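Local coordinates for histidine-containing phosphotransfer protein 2 (Oryza sativa, PDB 1YVI), which relays phosphoryl groups from cytokinin sensor histidine kinases to B-type response regulators in the multistep His-to-Asp phosphorelay, at residues L49-A54 and K130-L135. Residues are numbered along the deposited sequence; the frame is centred on the assembly and turned at random.
Sequences LFCDDA and KFQTML
F131 presents the edge of its ring to C51 and F50, bringing helix 110-142 against helix 42-65 in the helical bundle of this histidine-containing phosphotransfer (HPt) domain. The two segments run roughly antiparallel, at 147° between their directions, and their axes come no closer than 11.6 Å. At that spacing side chains must bridge the gap, and the CA atoms of C51 and F131, the nearest pair, are still 8.4 Å apart.

The sulfur of C51 lies 5.2 Å from the centroid of the F131 ring and 78° off the ring normal, which identifies a sulfur-aromatic contact made at the rim. F50 meets the same rim one carbon further round. With CG anti to the backbone N (chi1 171°), the F50 ring lies where CD2 touches CE2 of F131 at 3.9 Å; the two side chains cross at about a right angle. F50 also packs on S85, S86 and V89 of helix 72-89, while F131 touches M17 of helix 2-19, so the two rings at this buried contact also meet two further helices.

Partly exposed Q132 bends at chi2, which brings its NE2 to 4.2 Å from SG of C51, while CD2 of F131 approaches that SG to 3.8 Å.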
loop_
_atom_site.group_PDB
_atom_site.type_symbol
_atom_site.label_atom_id
_atom_site.label_comp_id
_atom_site.label_asym_id
_atom_site.label_seq_id
_atom_site.Cartn_x
_atom_site.Cartn_y
_atom_site.Cartn_z
ATOM N N LEU A 49 -9.658 2.634 -1.143
ATOM C CA LEU A 49 -9.390 3.615 -0.097
ATOM C C LEU A 49 -7.911 3.604 0.313
ATOM O O LEU A 49 -7.312 4.640 0.499
ATOM C CB LEU A 49 -10.267 3.292 1.113
ATOM C CG LEU A 49 -10.300 4.226 2.316
ATOM C CD1 LEU A 49 -10.538 5.712 1.919
ATOM C CD2 LEU A 49 -11.401 3.697 3.266
ATOM N N PHE A 50 -7.324 2.428 0.431
ATOM C CA PHE A 50 -5.914 2.362 0.783
ATOM C C PHE A 50 -5.046 3.082 -0.278
ATOM O O PHE A 50 -4.133 3.856 0.073
ATOM C CB PHE A 50 -5.453 0.931 0.888
ATOM C CG PHE A 50 -3.970 0.822 1.034
ATOM C CD1 PHE A 50 -3.376 1.168 2.241
ATOM C CD2 PHE A 50 -3.168 0.488 -0.066
ATOM C CE1 PHE A 50 -1.970 1.122 2.411
ATOM C CE2 PHE A 50 -1.760 0.429 0.104
ATOM C CZ PHE A 50 -1.189 0.720 1.380
ATOM N N CYS A 51 -5.314 2.817 -1.553
ATOM C CA CYS A 51 -4.550 3.484 -2.636
ATOM C C CYS A 51 -4.654 5.027 -2.515
ATOM O O CYS A 51 -3.624 5.741 -2.540
ATOM C CB CYS A 51 -5.005 2.978 -4.006
ATOM S SG CYS A 51 -4.385 1.278 -4.321
ATOM N N ASP A 52 -5.886 5.520 -2.354
ATOM C CA ASP A 52 -6.158 6.960 -2.135
ATOM C C ASP A 52 -5.406 7.484 -0.935
ATOM O O ASP A 52 -4.695 8.496 -1.032
ATOM C CB ASP A 52 -7.668 7.221 -1.899
ATOM C CG ASP A 52 -8.522 6.980 -3.153
ATOM O OD1 ASP A 52 -7.922 6.837 -4.247
ATOM O OD2 ASP A 52 -9.807 6.945 -3.033
ATOM N N ASP A 53 -5.542 6.806 0.204
ATOM C CA ASP A 53 -4.958 7.299 1.463
ATOM C C ASP A 53 -3.448 7.296 1.432
ATOM O O ASP A 53 -2.831 8.209 1.951
ATOM C CB ASP A 53 -5.286 6.357 2.651
ATOM C CG ASP A 53 -6.590 6.665 3.291
ATOM O OD1 ASP A 53 -7.157 7.729 2.951
ATOM O OD2 ASP A 53 -7.074 5.825 4.116
ATOM N N ALA A 54 -2.853 6.209 0.941
ATOM C CA ALA A 54 -1.371 6.119 0.837
ATOM C C ALA A 54 -0.851 7.193 -0.060
ATOM O O ALA A 54 0.108 7.845 0.264
ATOM C CB ALA A 54 -0.942 4.764 0.276
ATOM N N LYS A 130 -0.745 -4.009 -9.124
ATOM C CA LYS A 130 -1.489 -5.296 -9.001
ATOM C C LYS A 130 -2.912 -5.032 -8.495
ATOM O O LYS A 130 -3.873 -5.624 -8.991
ATOM C CB LYS A 130 -0.721 -6.203 -8.013
ATOM C CG LYS A 130 0.641 -6.619 -8.498
ATOM C CD LYS A 130 0.560 -7.287 -9.863
ATOM C CE LYS A 130 1.974 -7.688 -10.397
ATOM N NZ LYS A 130 2.705 -6.538 -10.994
ATOM N N PHE A 131 -3.054 -4.117 -7.523
ATOM C CA PHE A 131 -4.389 -3.720 -7.037
ATOM C C PHE A 131 -5.273 -3.182 -8.115
ATOM O O PHE A 131 -6.421 -3.494 -8.122
ATOM C CB PHE A 131 -4.362 -2.681 -5.905
ATOM C CG PHE A 131 -3.965 -3.241 -4.547
ATOM C CD1 PHE A 131 -4.090 -4.596 -4.233
ATOM C CD2 PHE A 131 -3.543 -2.349 -3.533
ATOM C CE1 PHE A 131 -3.766 -5.066 -2.937
ATOM C CE2 PHE A 131 -3.272 -2.799 -2.229
ATOM C CZ PHE A 131 -3.341 -4.163 -1.930
ATOM N N GLN A 132 -4.758 -2.363 -9.014
ATOM C CA GLN A 132 -5.590 -1.781 -10.045
ATOM C C GLN A 132 -6.086 -2.853 -11.035
ATOM O O GLN A 132 -7.237 -2.870 -11.414
ATOM C CB GLN A 132 -4.795 -0.707 -10.811
ATOM C CG GLN A 132 -4.560 0.583 -9.981
ATOM C CD GLN A 132 -5.841 1.194 -9.487
ATOM O OE1 GLN A 132 -6.667 1.538 -10.291
ATOM N NE2 GLN A 132 -6.006 1.329 -8.156
ATOM N N THR A 133 -5.199 -3.747 -11.426
ATOM C CA THR A 133 -5.574 -4.931 -12.242
ATOM C C THR A 133 -6.638 -5.784 -11.495
ATOM O O THR A 133 -7.626 -6.211 -12.099
ATOM C CB THR A 133 -4.314 -5.764 -12.580
ATOM O OG1 THR A 133 -3.345 -4.936 -13.290
ATOM C CG2 THR A 133 -4.669 -6.989 -13.438
ATOM N N MET A 134 -6.441 -6.021 -10.200
ATOM C CA MET A 134 -7.421 -6.769 -9.365
ATOM C C MET A 134 -8.781 -6.100 -9.421
ATOM O O MET A 134 -9.809 -6.773 -9.627
ATOM C CB MET A 134 -6.921 -6.866 -7.914
ATOM C CG MET A 134 -7.791 -7.707 -7.025
ATOM S SD MET A 134 -7.464 -7.293 -5.292
ATOM C CE MET A 134 -8.596 -5.966 -5.066
ATOM N N LEU A 135 -8.798 -4.783 -9.242
ATOM C CA LEU A 135 -10.078 -3.992 -9.222
ATOM C C LEU A 135 -10.876 -4.125 -10.519
ATOM O O LEU A 135 -12.129 -4.244 -10.509
ATOM C CB LEU A 135 -9.827 -2.498 -8.948
ATOM C CG LEU A 135 -9.291 -2.180 -7.548
ATOM C CD1 LEU A 135 -8.824 -0.717 -7.437
ATOM C CD2 LEU A 135 -10.357 -2.444 -6.490
#